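PDB 1YYV: putative transcriptional regulator from Salmonella typhimurium, which probably binds DNA through a winged helix-turn-helix domain of the HxlR type and regulates transcription. Local coordinates for residues A[78-83]-A[92-97]. Sequence-based numbering, arbitrary orientation.
Sequences FLNRVS and EYSLTP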
loop_
_atom_site.group_PDB
_atom_site.type_symbol
_atom_site.label_atom_id
_atom_site.label_comp_id
_atom_site.label_asym_id
_atom_site.label_seq_id
_atom_site.Cartn_x
_atom_site.Cartn_y
_atom_site.Cartn_z
ATOM N N PHE A 78 -5.799 8.423 -11.941
ATOM C CA PHE A 78 -5.656 9.153 -10.700
ATOM C C PHE A 78 -5.051 10.545 -10.914
ATOM O O PHE A 78 -5.140 11.406 -10.021
ATOM C CB PHE A 78 -4.805 8.364 -9.686
ATOM C CG PHE A 78 -5.329 6.971 -9.374
ATOM C CD1 PHE A 78 -6.699 6.742 -9.143
ATOM C CD2 PHE A 78 -4.456 5.901 -9.283
ATOM C CE1 PHE A 78 -7.173 5.480 -8.838
ATOM C CE2 PHE A 78 -4.917 4.632 -8.970
ATOM C CZ PHE A 78 -6.275 4.415 -8.756
ATOM N N LEU A 79 -4.399 10.763 -12.059
ATOM C CA LEU A 79 -3.741 12.052 -12.297
ATOM C C LEU A 79 -4.152 12.696 -13.599
ATOM O O LEU A 79 -4.402 12.020 -14.600
ATOM C CB LEU A 79 -2.204 11.966 -12.283
ATOM C CG LEU A 79 -1.504 11.132 -11.236
ATOM C CD1 LEU A 79 -0.052 11.086 -11.562
ATOM C CD2 LEU A 79 -1.757 11.629 -9.794
ATOM N N ASN A 80 -4.239 14.017 -13.538
ATOM C CA ASN A 80 -4.194 14.862 -14.738
ATOM C C ASN A 80 -2.759 15.260 -15.060
ATOM O O ASN A 80 -2.007 15.679 -14.181
ATOM C CB ASN A 80 -5.112 16.066 -14.581
ATOM C CG ASN A 80 -6.560 15.651 -14.567
ATOM O OD1 ASN A 80 -7.318 16.032 -13.669
ATOM N ND2 ASN A 80 -6.955 14.810 -15.550
ATOM N N ARG A 81 -2.373 15.047 -16.312
ATOM C CA ARG A 81 -1.084 15.511 -16.774
ATOM C C ARG A 81 -1.197 16.567 -17.885
ATOM O O ARG A 81 -1.705 16.294 -18.984
ATOM C CB ARG A 81 -0.206 14.346 -17.213
ATOM C CG ARG A 81 1.137 14.820 -17.767
ATOM C CD ARG A 81 1.779 13.740 -18.563
ATOM N NE ARG A 81 0.933 13.404 -19.697
ATOM C CZ ARG A 81 1.301 12.614 -20.705
ATOM N NH1 ARG A 81 2.526 12.060 -20.735
ATOM N NH2 ARG A 81 0.438 12.382 -21.693
ATOM N N VAL A 82 -0.722 17.773 -17.594
ATOM C CA VAL A 82 -0.782 18.875 -18.571
ATOM C C VAL A 82 0.614 19.326 -18.996
ATOM O O VAL A 82 1.431 19.703 -18.157
ATOM C CB VAL A 82 -1.580 20.086 -18.039
ATOM C CG1 VAL A 82 -1.801 21.122 -19.150
ATOM C CG2 VAL A 82 -2.921 19.636 -17.468
ATOM N N SER A 83 0.874 19.268 -20.305
ATOM C CA SER A 83 2.136 19.767 -20.877
ATOM C C SER A 83 2.141 21.264 -21.068
ATOM O O SER A 83 1.137 21.866 -21.455
ATOM C CB SER A 83 2.456 19.119 -22.228
ATOM O OG SER A 83 3.235 17.952 -22.052
ATOM N N GLU A 92 2.890 19.470 -15.651
ATOM C CA GLU A 92 2.222 19.556 -14.361
ATOM C C GLU A 92 1.236 18.427 -14.124
ATOM O O GLU A 92 0.557 17.977 -15.062
ATOM C CB GLU A 92 1.492 20.901 -14.237
ATOM C CG GLU A 92 2.341 21.930 -13.544
ATOM C CD GLU A 92 1.981 23.312 -13.930
ATOM O OE1 GLU A 92 0.780 23.604 -13.882
ATOM O OE2 GLU A 92 2.906 24.111 -14.293
ATOM N N TYR A 93 1.155 18.027 -12.847
ATOM C CA TYR A 93 0.345 16.903 -12.336
ATOM C C TYR A 93 -0.592 17.358 -11.247
ATOM O O TYR A 93 -0.196 18.060 -10.332
ATOM C CB TYR A 93 1.265 15.793 -11.750
ATOM C CG TYR A 93 2.192 15.226 -12.790
ATOM C CD1 TYR A 93 1.746 14.246 -13.672
ATOM C CD2 TYR A 93 3.470 15.724 -12.953
ATOM C CE1 TYR A 93 2.574 13.755 -14.675
ATOM C CE2 TYR A 93 4.313 15.238 -13.948
ATOM C CZ TYR A 93 3.853 14.253 -14.803
ATOM O OH TYR A 93 4.657 13.739 -15.791
ATOM N N SER A 94 -1.838 16.919 -11.326
ATOM C CA SER A 94 -2.759 17.025 -10.209
ATOM C C SER A 94 -3.624 15.757 -10.149
ATOM O O SER A 94 -3.621 14.941 -11.090
ATOM C CB SER A 94 -3.652 18.260 -10.356
ATOM O OG SER A 94 -4.297 18.249 -11.624
ATOM N N LEU A 95 -4.382 15.635 -9.059
ATOM C CA LEU A 95 -5.311 14.535 -8.852
ATOM C C LEU A 95 -6.652 14.753 -9.546
ATOM O O LEU A 95 -7.218 15.845 -9.514
ATOM C CB LEU A 95 -5.592 14.320 -7.355
ATOM C CG LEU A 95 -4.427 14.032 -6.432
ATOM C CD1 LEU A 95 -4.861 14.319 -5.044
ATOM C CD2 LEU A 95 -3.926 12.593 -6.583
ATOM N N THR A 96 -7.145 13.687 -10.152
ATOM C CA THR A 96 -8.504 13.619 -10.612
ATOM C C THR A 96 -9.409 13.415 -9.380
ATOM O O THR A 96 -8.900 13.138 -8.274
ATOM C CB THR A 96 -8.645 12.465 -11.611
ATOM O OG1 THR A 96 -8.397 11.227 -10.928
ATOM C CG2 THR A 96 -7.644 12.638 -12.780
ATOM N N PRO A 97 -10.741 13.586 -9.536
ATOM C CA PRO A 97 -11.657 13.150 -8.445
ATOM C C PRO A 97 -11.451 11.712 -7.982
ATOM O O PRO A 97 -11.446 11.450 -6.780
ATOM C CB PRO A 97 -13.058 13.324 -9.062
ATOM C CG PRO A 97 -12.850 14.461 -10.043
ATOM C CD PRO A 97 -11.479 14.202 -10.657
#
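Phe-78 O accepts a hydrogen bond from Thr-96 N at 3.0 Å, the donor standing above the carbonyl plane, at the end where this antiparallel hairpin, the likely wing of a winged helix-turn-helix domain, runs into helix 97-103. Thr-96 is the N-cap of that helix: its OG1 bonds Gly-99 N and also Gly-77 O. Leu-79 CA lies 4.5 Å from Leu-95 CA in a non-hydrogen-bonded pair, and Leu-79 CD2 meets Leu-95 CD2 at 4.0 Å; both leucines rest on Leu-44. Asn-80 and Ser-94 exchange two backbone bonds, and with CG beside its own backbone N (chi1 -68°) the asparagine sets its amide against Thr-96 CG2, OD1 lying 3.5 Å from that methyl. On the other face Arg-81 runs alongside Tyr-93; with chi1 at 177° its chain leaves the backbone trans to N, which brings Arg-81 CG within 3.6 Å of Tyr-93 CE1. Val-82 and Glu-92 form the next hydrogen-bonded pair, its two bonds nearly straight. Backbone bonding thus fixes the register, while Leu-79 and Tyr-93 pack the hairpin against helix 66-76, where Phe-78, just before the strand, also touches Leu-73; the face carrying Asn-80, Val-82, Glu-92 and Ser-94 stays at least partly open to solvent.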